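Local coordinates for nickel-dependent hydrogenase large subunit (Allochromatium vinosum, PDB 3MYR), which oxidises molecular hydrogen at a nickel-iron centre, as the large subunit of a heterodimeric hydrogenase, and probably recycles hydrogen made by nitrogenase, at residues A26-A31 with L530-L536; L84-A88 with L451-V455; L352-G358 with D371-W375. All coordinates share one frame; numbering follows the deposited sequence.

Contact 1 (A26-A31 with L530-L536)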
loop_
_atom_site.group_PDB
_atom_site.type_symbol
_atom_site.label_atom_id
_atom_site.label_comp_id
_atom_site.label_asym_id
_atom_site.label_seq_id
_atom_site.Cartn_x
_atom_site.Cartn_y
_atom_site.Cartn_z
ATOM N N ALA B 26 -27.790 20.177 5.126
ATOM C CA ALA B 26 -27.125 19.222 4.224
ATOM C C ALA B 26 -25.604 19.481 4.060
ATOM O O ALA B 26 -24.881 18.677 3.444
ATOM C CB ALA B 26 -27.822 19.251 2.837
ATOM N N THR B 27 -25.126 20.570 4.668
ATOM C CA THR B 27 -23.767 21.064 4.532
ATOM C C THR B 27 -22.816 20.516 5.591
ATOM O O THR B 27 -23.117 20.497 6.794
ATOM C CB THR B 27 -23.753 22.627 4.530
ATOM O OG1 THR B 27 -24.383 23.052 3.320
ATOM C CG2 THR B 27 -22.343 23.181 4.480
ATOM N N ILE B 28 -21.644 20.064 5.149
ATOM C CA ILE B 28 -20.636 19.715 6.119
ATOM C C ILE B 28 -20.063 20.974 6.782
ATOM O O ILE B 28 -19.382 21.757 6.129
ATOM C CB ILE B 28 -19.538 18.819 5.520
ATOM C CG1 ILE B 28 -20.169 17.513 5.024
ATOM C CG2 ILE B 28 -18.435 18.566 6.583
ATOM C CD1 ILE B 28 -19.201 16.510 4.427
ATOM N N ALA B 29 -20.288 21.151 8.072
ATOM C CA ALA B 29 -19.766 22.362 8.758
ATOM C C ALA B 29 -18.361 22.133 9.334
ATOM O O ALA B 29 -17.481 22.966 9.135
ATOM C CB ALA B 29 -20.736 22.868 9.863
ATOM N N GLN B 30 -18.148 21.006 10.012
ATOM C CA GLN B 30 -16.799 20.607 10.473
ATOM C C GLN B 30 -16.623 19.122 10.198
ATOM O O GLN B 30 -17.562 18.326 10.400
ATOM C CB GLN B 30 -16.573 20.843 11.975
ATOM C CG GLN B 30 -16.504 22.311 12.493
ATOM C CD GLN B 30 -15.183 23.054 12.136
ATOM O OE1 GLN B 30 -15.143 23.807 11.142
ATOM N NE2 GLN B 30 -14.123 22.881 12.959
ATOM N N ALA B 31 -15.426 18.737 9.769
ATOM C CA ALA B 31 -15.106 17.328 9.593
ATOM C C ALA B 31 -13.913 16.925 10.493
ATOM O O ALA B 31 -13.000 17.733 10.769
ATOM C CB ALA B 31 -14.800 17.046 8.118
ATOM N N LEU B 530 -13.299 18.229 3.077
ATOM C CA LEU B 530 -14.696 18.033 3.360
ATOM C C LEU B 530 -15.379 19.318 3.791
ATOM O O LEU B 530 -16.584 19.493 3.502
ATOM C CB LEU B 530 -14.878 16.985 4.458
ATOM C CG LEU B 530 -14.423 15.561 3.941
ATOM C CD1 LEU B 530 -14.665 14.495 5.020
ATOM C CD2 LEU B 530 -15.163 15.174 2.629
ATOM N N GLN B 531 -14.642 20.201 4.502
ATOM C CA GLN B 531 -15.214 21.461 4.903
ATOM C C GLN B 531 -15.340 22.402 3.694
ATOM O O GLN B 531 -15.992 23.403 3.801
ATOM C CB GLN B 531 -14.430 22.116 6.050
ATOM C CG GLN B 531 -14.612 21.284 7.311
ATOM C CD GLN B 531 -13.639 21.589 8.441
ATOM O OE1 GLN B 531 -13.605 20.859 9.433
ATOM N NE2 GLN B 531 -12.864 22.661 8.309
ATOM N N ASP B 532 -14.725 22.070 2.551
ATOM C CA ASP B 532 -14.766 22.964 1.369
ATOM C C ASP B 532 -15.931 22.581 0.384
ATOM O O ASP B 532 -15.812 21.668 -0.466
ATOM C CB ASP B 532 -13.376 22.979 0.684
ATOM C CG ASP B 532 -13.405 23.594 -0.715
ATOM O OD1 ASP B 532 -12.575 23.203 -1.579
ATOM O OD2 ASP B 532 -14.225 24.511 -0.953
ATOM N N ASN B 533 -17.073 23.228 0.552
ATOM C CA ASN B 533 -18.150 23.145 -0.451
ATOM C C ASN B 533 -18.791 21.747 -0.596
ATOM O O ASN B 533 -19.065 21.271 -1.701
ATOM C CB ASN B 533 -17.624 23.697 -1.797
ATOM C CG ASN B 533 -18.758 24.025 -2.809
ATOM O OD1 ASN B 533 -18.521 24.173 -4.036
ATOM N ND2 ASN B 533 -19.982 24.118 -2.311
ATOM N N HIS B 534 -18.985 21.039 0.515
ATOM C CA HIS B 534 -19.683 19.742 0.430
ATOM C C HIS B 534 -21.086 19.755 0.997
ATOM O O HIS B 534 -21.265 20.151 2.113
ATOM C CB HIS B 534 -18.882 18.619 1.128
ATOM C CG HIS B 534 -17.617 18.247 0.402
ATOM N ND1 HIS B 534 -17.404 16.985 -0.133
ATOM C CD2 HIS B 534 -16.544 18.991 0.046
ATOM C CE1 HIS B 534 -16.261 16.975 -0.814
ATOM N NE2 HIS B 534 -15.718 18.173 -0.720
ATOM N N GLN B 535 -22.014 19.096 0.302
ATOM C CA GLN B 535 -23.409 18.858 0.746
ATOM C C GLN B 535 -23.659 17.354 0.617
ATOM O O GLN B 535 -23.077 16.693 -0.272
ATOM C CB GLN B 535 -24.397 19.670 -0.110
ATOM C CG GLN B 535 -24.333 21.216 0.142
ATOM C CD GLN B 535 -23.083 21.948 -0.514
ATOM O OE1 GLN B 535 -22.594 22.988 0.001
ATOM N NE2 GLN B 535 -22.582 21.407 -1.642
ATOM N N LEU B 536 -24.352 16.762 1.590
ATOM C CA LEU B 536 -24.741 15.340 1.487
ATOM C C LEU B 536 -26.227 15.238 1.126
ATOM O O LEU B 536 -27.074 15.783 1.855
ATOM C CB LEU B 536 -24.533 14.649 2.834
ATOM C CG LEU B 536 -23.164 14.022 3.139
ATOM C CD1 LEU B 536 -22.095 14.903 2.554
ATOM C CD2 LEU B 536 -22.993 13.866 4.659
HETATM O O HOH W 1 -18.745 21.822 3.255
HETATM O O HOH W 2 -17.574 24.074 6.014
#
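The backbones of Thr27 and Gln535 form a single beta bridge, with their CA atoms 4.4 Å apart. Two backbone bonds flank it. Leu536 N donates to Ala26 O at 2.7 Å, and Ile28 N donates to His534 O at 3.1 Å. Beside the bridge, Thr27 and Gln535 point their side chains the same way, and Thr27 OG1 lies against Gln535 CG. Ile28 fills the middle of the contact. With CG1 anti to the carbonyl carbon (chi1 -61°) and the chain extended beyond it, CD1 touches both His534 CB and Leu536 CD1, the latter at 3.8 Å. Strand 27-35 is an outer strand, within this chain, of a three-stranded antiparallel sheet. Residues 530-536, the end of helix 525-531 and the loop after it, run along it. Ala29 and Gln30 both face Gln22 on the neighbouring strand 17-24, a classic beta bulge. Past the bulge, Gln531 takes the place of a backbone partner. Its extended chain brings OE1 to Ala31 N at 2.8 Å, on a lone pair and nearly straight (170°). Arg517 gives the same oxygen a weak second bond. A leucine at Gln531 would probably leave Ala31 N without this acceptor and loosen the strand from the helix end. Ala31 CB also packs on Leu530 CB at 3.7 Å. Two waters sit between the backbones. Water 1 accepts from His534 N at 2.9 Å and lies within bonding range of Ile28 O and Leu530 O. Water 2 lies between Ile28 O and Gln531 O, 2.8 Å from the latter.

Contact 2 (L84-A88 with L451-V455)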
loop_
_atom_site.group_PDB
_atom_site.type_symbol
_atom_site.label_atom_id
_atom_site.label_comp_id
_atom_site.label_asym_id
_atom_site.label_seq_id
_atom_site.Cartn_x
_atom_site.Cartn_y
_atom_site.Cartn_z
ATOM N N LEU B 84 25.418 5.425 -4.150
ATOM C CA LEU B 84 25.049 4.221 -4.887
ATOM C C LEU B 84 25.818 4.144 -6.188
ATOM O O LEU B 84 25.960 5.159 -6.856
ATOM C CB LEU B 84 23.582 4.277 -5.301
ATOM C CG LEU B 84 22.465 4.097 -4.306
ATOM C CD1 LEU B 84 21.162 3.790 -5.093
ATOM C CD2 LEU B 84 22.793 3.005 -3.334
ATOM N N PRO B 85 26.060 2.921 -6.680
ATOM C CA PRO B 85 26.451 2.781 -8.094
ATOM C C PRO B 85 25.303 3.128 -9.034
ATOM O O PRO B 85 24.106 2.931 -8.706
ATOM C CB PRO B 85 26.773 1.279 -8.242
ATOM C CG PRO B 85 26.720 0.688 -6.834
ATOM C CD PRO B 85 25.881 1.629 -5.996
ATOM N N LEU B 86 25.637 3.566 -10.242
ATOM C CA LEU B 86 24.601 4.045 -11.180
ATOM C C LEU B 86 23.526 2.947 -11.410
ATOM O O LEU B 86 22.328 3.250 -11.465
ATOM C CB LEU B 86 25.226 4.452 -12.516
ATOM C CG LEU B 86 24.267 4.978 -13.588
ATOM C CD1 LEU B 86 23.377 6.136 -13.094
ATOM C CD2 LEU B 86 25.138 5.509 -14.783
ATOM N N ASN B 87 23.946 1.694 -11.593
ATOM C CA ASN B 87 22.958 0.666 -11.990
ATOM C C ASN B 87 21.970 0.511 -10.845
ATOM O O ASN B 87 20.783 0.298 -11.072
ATOM C CB ASN B 87 23.615 -0.692 -12.209
ATOM C CG ASN B 87 24.443 -0.735 -13.454
ATOM O OD1 ASN B 87 24.168 -0.017 -14.415
ATOM N ND2 ASN B 87 25.508 -1.586 -13.452
ATOM N N ALA B 88 22.441 0.647 -9.593
ATOM C CA ALA B 88 21.505 0.517 -8.483
ATOM C C ALA B 88 20.468 1.645 -8.534
ATOM O O ALA B 88 19.270 1.457 -8.228
ATOM C CB ALA B 88 22.259 0.517 -7.128
ATOM N N LEU B 451 20.196 1.904 -18.196
ATOM C CA LEU B 451 20.710 0.673 -17.541
ATOM C C LEU B 451 21.416 -0.234 -18.559
ATOM O O LEU B 451 22.555 -0.675 -18.329
ATOM C CB LEU B 451 19.564 -0.087 -16.817
ATOM C CG LEU B 451 19.881 -1.388 -16.096
ATOM C CD1 LEU B 451 20.930 -1.217 -14.942
ATOM C CD2 LEU B 451 18.586 -2.012 -15.506
ATOM N N ILE B 452 20.758 -0.513 -19.675
ATOM C CA ILE B 452 21.340 -1.352 -20.714
ATOM C C ILE B 452 22.660 -0.723 -21.220
ATOM O O ILE B 452 23.693 -1.428 -21.337
ATOM C CB ILE B 452 20.400 -1.542 -21.919
ATOM C CG1 ILE B 452 19.111 -2.276 -21.513
ATOM C CG2 ILE B 452 21.083 -2.429 -23.010
ATOM C CD1 ILE B 452 19.385 -3.529 -20.712
ATOM N N ALA B 453 22.656 0.600 -21.423
ATOM C CA ALA B 453 23.864 1.237 -21.984
ATOM C C ALA B 453 24.970 1.162 -20.975
ATOM O O ALA B 453 26.122 0.971 -21.357
ATOM C CB ALA B 453 23.596 2.687 -22.395
ATOM N N ASN B 454 24.635 1.314 -19.687
ATOM C CA ASN B 454 25.668 1.315 -18.684
ATOM C C ASN B 454 26.279 -0.083 -18.576
ATOM O O ASN B 454 27.508 -0.227 -18.518
ATOM C CB ASN B 454 25.164 1.789 -17.316
ATOM C CG ASN B 454 26.298 2.041 -16.341
ATOM O OD1 ASN B 454 26.272 1.551 -15.175
ATOM N ND2 ASN B 454 27.284 2.878 -16.768
ATOM N N VAL B 455 25.417 -1.111 -18.610
ATOM C CA VAL B 455 25.894 -2.490 -18.560
ATOM C C VAL B 455 26.743 -2.830 -19.802
ATOM O O VAL B 455 27.875 -3.326 -19.671
ATOM C CB VAL B 455 24.728 -3.457 -18.433
ATOM C CG1 VAL B 455 25.182 -4.891 -18.711
ATOM C CG2 VAL B 455 24.127 -3.342 -17.048
#
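Asn87 reaches across to helix 426-456 and meets Leu451 and Asn454, one turn apart on that helix. Its CG is anti to the carbonyl carbon (chi1 -72°), which turns the amide toward the other helix. The side chains of Asn87 and Leu451 cross at about a right angle. Leu451 CD1 touches the amide at Asn87 OD1, 3.5 Å away. Asn454 comes in obliquely, with its amide plane turned 66° from that of Asn87. The two amides are close, and Asn454 CB is 3.6 Å from Asn87 OD1. Leu86 crosses Asn454 obliquely and comes from a different direction than Asn87. Its CD2 lies over the amide, 4.0 Å from Asn454 CG. Val455 adds a looser touch, its CG2 being 4.2 Å from Asn87 ND2. The contact joins the first turn of helix 86-112, which has Pro85 at its N-cap position, to the last turns of helix 426-456. Farther along, Leu451 also packs on Ile91 and Leu94 of helix 86-112. Asn87 ND2 donates to the backbone oxygens of Asp459 and Lys461, in the chain just after helix 426-456. The NH2 group of Asn87 is thus held by that following loop. These two bonds fix the rotation of the amide, so that its OD1 end faces helix 426-456 and lies against Leu451 CD1 and the Asn454 side chain.

Contact 3 (L352-G358 with D371-W375)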
loop_
_atom_site.group_PDB
_atom_site.type_symbol
_atom_site.label_atom_id
_atom_site.label_comp_id
_atom_site.label_asym_id
_atom_site.label_seq_id
_atom_site.Cartn_x
_atom_site.Cartn_y
_atom_site.Cartn_z
ATOM N N LEU B 352 2.493 5.733 23.100
ATOM C CA LEU B 352 1.044 5.567 22.811
ATOM C C LEU B 352 0.226 5.903 24.056
ATOM O O LEU B 352 0.501 5.364 25.105
ATOM C CB LEU B 352 0.717 4.119 22.399
ATOM C CG LEU B 352 1.575 3.457 21.302
ATOM C CD1 LEU B 352 0.926 2.130 20.813
ATOM C CD2 LEU B 352 1.661 4.390 20.134
ATOM N N GLU B 353 -0.785 6.759 23.940
ATOM C CA GLU B 353 -1.586 7.108 25.114
ATOM C C GLU B 353 -3.052 7.354 24.727
ATOM O O GLU B 353 -3.437 8.441 24.361
ATOM C CB GLU B 353 -1.000 8.309 25.859
ATOM C CG GLU B 353 -1.721 8.580 27.215
ATOM C CD GLU B 353 -1.915 7.324 28.104
ATOM O OE1 GLU B 353 -0.876 6.765 28.465
ATOM O OE2 GLU B 353 -3.069 6.901 28.484
ATOM N N TYR B 354 -3.830 6.298 24.715
ATOM C CA TYR B 354 -5.226 6.388 24.358
ATOM C C TYR B 354 -6.050 7.018 25.483
ATOM O O TYR B 354 -6.719 8.011 25.266
ATOM C CB TYR B 354 -5.734 4.973 23.980
ATOM C CG TYR B 354 -7.105 4.936 23.315
ATOM C CD1 TYR B 354 -8.239 4.491 24.019
ATOM C CD2 TYR B 354 -7.261 5.350 21.977
ATOM C CE1 TYR B 354 -9.476 4.420 23.397
ATOM C CE2 TYR B 354 -8.504 5.325 21.360
ATOM C CZ TYR B 354 -9.598 4.851 22.082
ATOM O OH TYR B 354 -10.797 4.821 21.435
ATOM N N ASP B 355 -5.984 6.439 26.681
ATOM C CA ASP B 355 -6.879 6.806 27.774
ATOM C C ASP B 355 -6.667 8.246 28.197
ATOM O O ASP B 355 -7.629 9.018 28.281
ATOM C CB ASP B 355 -6.653 5.878 28.993
ATOM C CG ASP B 355 -7.129 4.441 28.722
ATOM O OD1 ASP B 355 -7.756 4.156 27.665
ATOM O OD2 ASP B 355 -6.959 3.593 29.601
ATOM N N ARG B 356 -5.424 8.605 28.473
ATOM C CA ARG B 356 -5.154 9.923 29.050
ATOM C C ARG B 356 -5.291 11.034 28.042
ATOM O O ARG B 356 -5.349 12.200 28.425
ATOM C CB ARG B 356 -3.814 9.968 29.773
ATOM C CG ARG B 356 -3.935 9.278 31.163
ATOM C CD ARG B 356 -2.587 8.962 31.846
ATOM N NE ARG B 356 -1.843 10.174 32.194
ATOM C CZ ARG B 356 -0.706 10.552 31.602
ATOM N NH1 ARG B 356 -0.163 9.804 30.630
ATOM N NH2 ARG B 356 -0.106 11.684 31.983
ATOM N N ARG B 357 -5.397 10.683 26.763
ATOM C CA ARG B 357 -5.595 11.700 25.743
ATOM C C ARG B 357 -7.033 11.709 25.269
ATOM O O ARG B 357 -7.329 12.245 24.209
ATOM C CB ARG B 357 -4.606 11.520 24.574
ATOM C CG ARG B 357 -3.109 11.782 24.975
ATOM C CD ARG B 357 -2.929 13.136 25.692
ATOM N NE ARG B 357 -3.505 14.217 24.884
ATOM C CZ ARG B 357 -2.945 14.729 23.785
ATOM N NH1 ARG B 357 -1.773 14.276 23.331
ATOM N NH2 ARG B 357 -3.562 15.709 23.147
ATOM N N GLY B 358 -7.926 11.064 26.015
ATOM C CA GLY B 358 -9.370 11.186 25.723
ATOM C C GLY B 358 -9.900 10.134 24.769
ATOM O O GLY B 358 -11.059 10.242 24.300
ATOM N N ASP B 371 -9.924 16.547 22.713
ATOM C CA ASP B 371 -8.465 16.294 22.888
ATOM C C ASP B 371 -7.978 15.298 21.777
ATOM O O ASP B 371 -8.200 15.542 20.589
ATOM C CB ASP B 371 -8.179 15.790 24.330
ATOM C CG ASP B 371 -6.673 15.833 24.729
ATOM O OD1 ASP B 371 -5.913 16.755 24.324
ATOM O OD2 ASP B 371 -6.266 14.951 25.524
ATOM N N GLY B 372 -7.302 14.215 22.133
ATOM C CA GLY B 372 -6.880 13.249 21.091
ATOM C C GLY B 372 -8.089 12.593 20.437
ATOM O O GLY B 372 -9.065 12.185 21.123
ATOM N N TYR B 373 -8.072 12.504 19.106
ATOM C CA TYR B 373 -9.152 11.800 18.420
ATOM C C TYR B 373 -8.652 10.925 17.249
ATOM O O TYR B 373 -9.453 10.488 16.365
ATOM C CB TYR B 373 -10.299 12.791 18.012
ATOM C CG TYR B 373 -9.954 13.869 16.946
ATOM C CD1 TYR B 373 -9.715 15.200 17.309
ATOM C CD2 TYR B 373 -9.899 13.534 15.576
ATOM C CE1 TYR B 373 -9.450 16.187 16.325
ATOM C CE2 TYR B 373 -9.636 14.476 14.590
ATOM C CZ TYR B 373 -9.401 15.808 14.994
ATOM O OH TYR B 373 -9.104 16.720 14.052
ATOM N N SER B 374 -7.334 10.646 17.238
ATOM C CA SER B 374 -6.726 9.915 16.173
ATOM C C SER B 374 -5.393 9.285 16.573
ATOM O O SER B 374 -4.663 9.829 17.398
ATOM C CB SER B 374 -6.483 10.848 14.935
ATOM O OG SER B 374 -5.930 10.072 13.802
ATOM N N TRP B 375 -5.043 8.168 15.908
ATOM C CA TRP B 375 -3.738 7.575 16.044
ATOM C C TRP B 375 -2.760 8.240 15.101
ATOM O O TRP B 375 -1.578 7.955 15.211
ATOM C CB TRP B 375 -3.705 6.045 15.856
ATOM C CG TRP B 375 -4.252 5.289 17.043
ATOM C CD1 TRP B 375 -5.395 4.540 17.083
ATOM C CD2 TRP B 375 -3.645 5.166 18.316
ATOM N NE1 TRP B 375 -5.571 3.989 18.333
ATOM C CE2 TRP B 375 -4.523 4.400 19.128
ATOM C CE3 TRP B 375 -2.488 5.735 18.903
ATOM C CZ2 TRP B 375 -4.222 4.072 20.466
ATOM C CZ3 TRP B 375 -2.179 5.380 20.238
ATOM C CH2 TRP B 375 -3.058 4.595 21.008
#
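Arg357 grips the carboxylate of Asp371 with two nitrogens in a side-on salt bridge. Arg357 NE donates to Asp371 OD2 at 2.9 Å, and Arg357 NH2 donates to Asp371 OD1 at 2.8 Å, with the second bond nearly straight (172°). Both oxygens lie close to the guanidinium plane. The carboxylate is turned 45° from it, so both donors come from above the carboxylate plane. The arginine sits in a type I beta turn from Asp355 to Gly358, part of the long loop between strands 324-327 and 378-381. Its chain bends at chi2 and chi3, which folds the guanidinium back to the aspartate. Arg357 NH1 bonds to the backbone oxygens of Val328 and Tyr333, so the group ties several pieces of loop together. A weak backbone bond runs from Gly372 N to Arg357 O. A side chain on Gly372 would clash with that oxygen. Farther out the contact becomes apolar. The indole of Trp375 lies beside Tyr354, whose hydroxyl bonds to Val360 O; the ring planes are near parallel but slid apart until the rings barely overlap. Trp375 NE1 donates to Gly84 O of the small subunit, and Phe85 of that subunit packs on Trp375 and Leu352, so the loop forms part of the interface between the two subunits. The Leu352 and Trp375 side chains cross at about a right angle, and Leu352 CB rests 3.8 Å from Trp375 CZ3.

Overall arrangement
Contact 1 closes the longest loop of the three, from near the N-terminus to near the C-terminus. Contact 2 is nested inside that loop, and contact 3 inside the loop closed by contact 2. The centres of contacts 1 and 3 are 25 Å apart and their nearest atoms about 5 Å. Arg517 bonds to residues of both, and Ser34 and Gly35 of strand 27-35 bond to 371-375. Contact 2 joins two long helices on the opposite side of the chain's centre; its centre is 51 Å from that of contact 1 and 48 Å from that of contact 3. The N-terminal sheet, the C-terminal region and the loop at the small-subunit interface thus come together on one side.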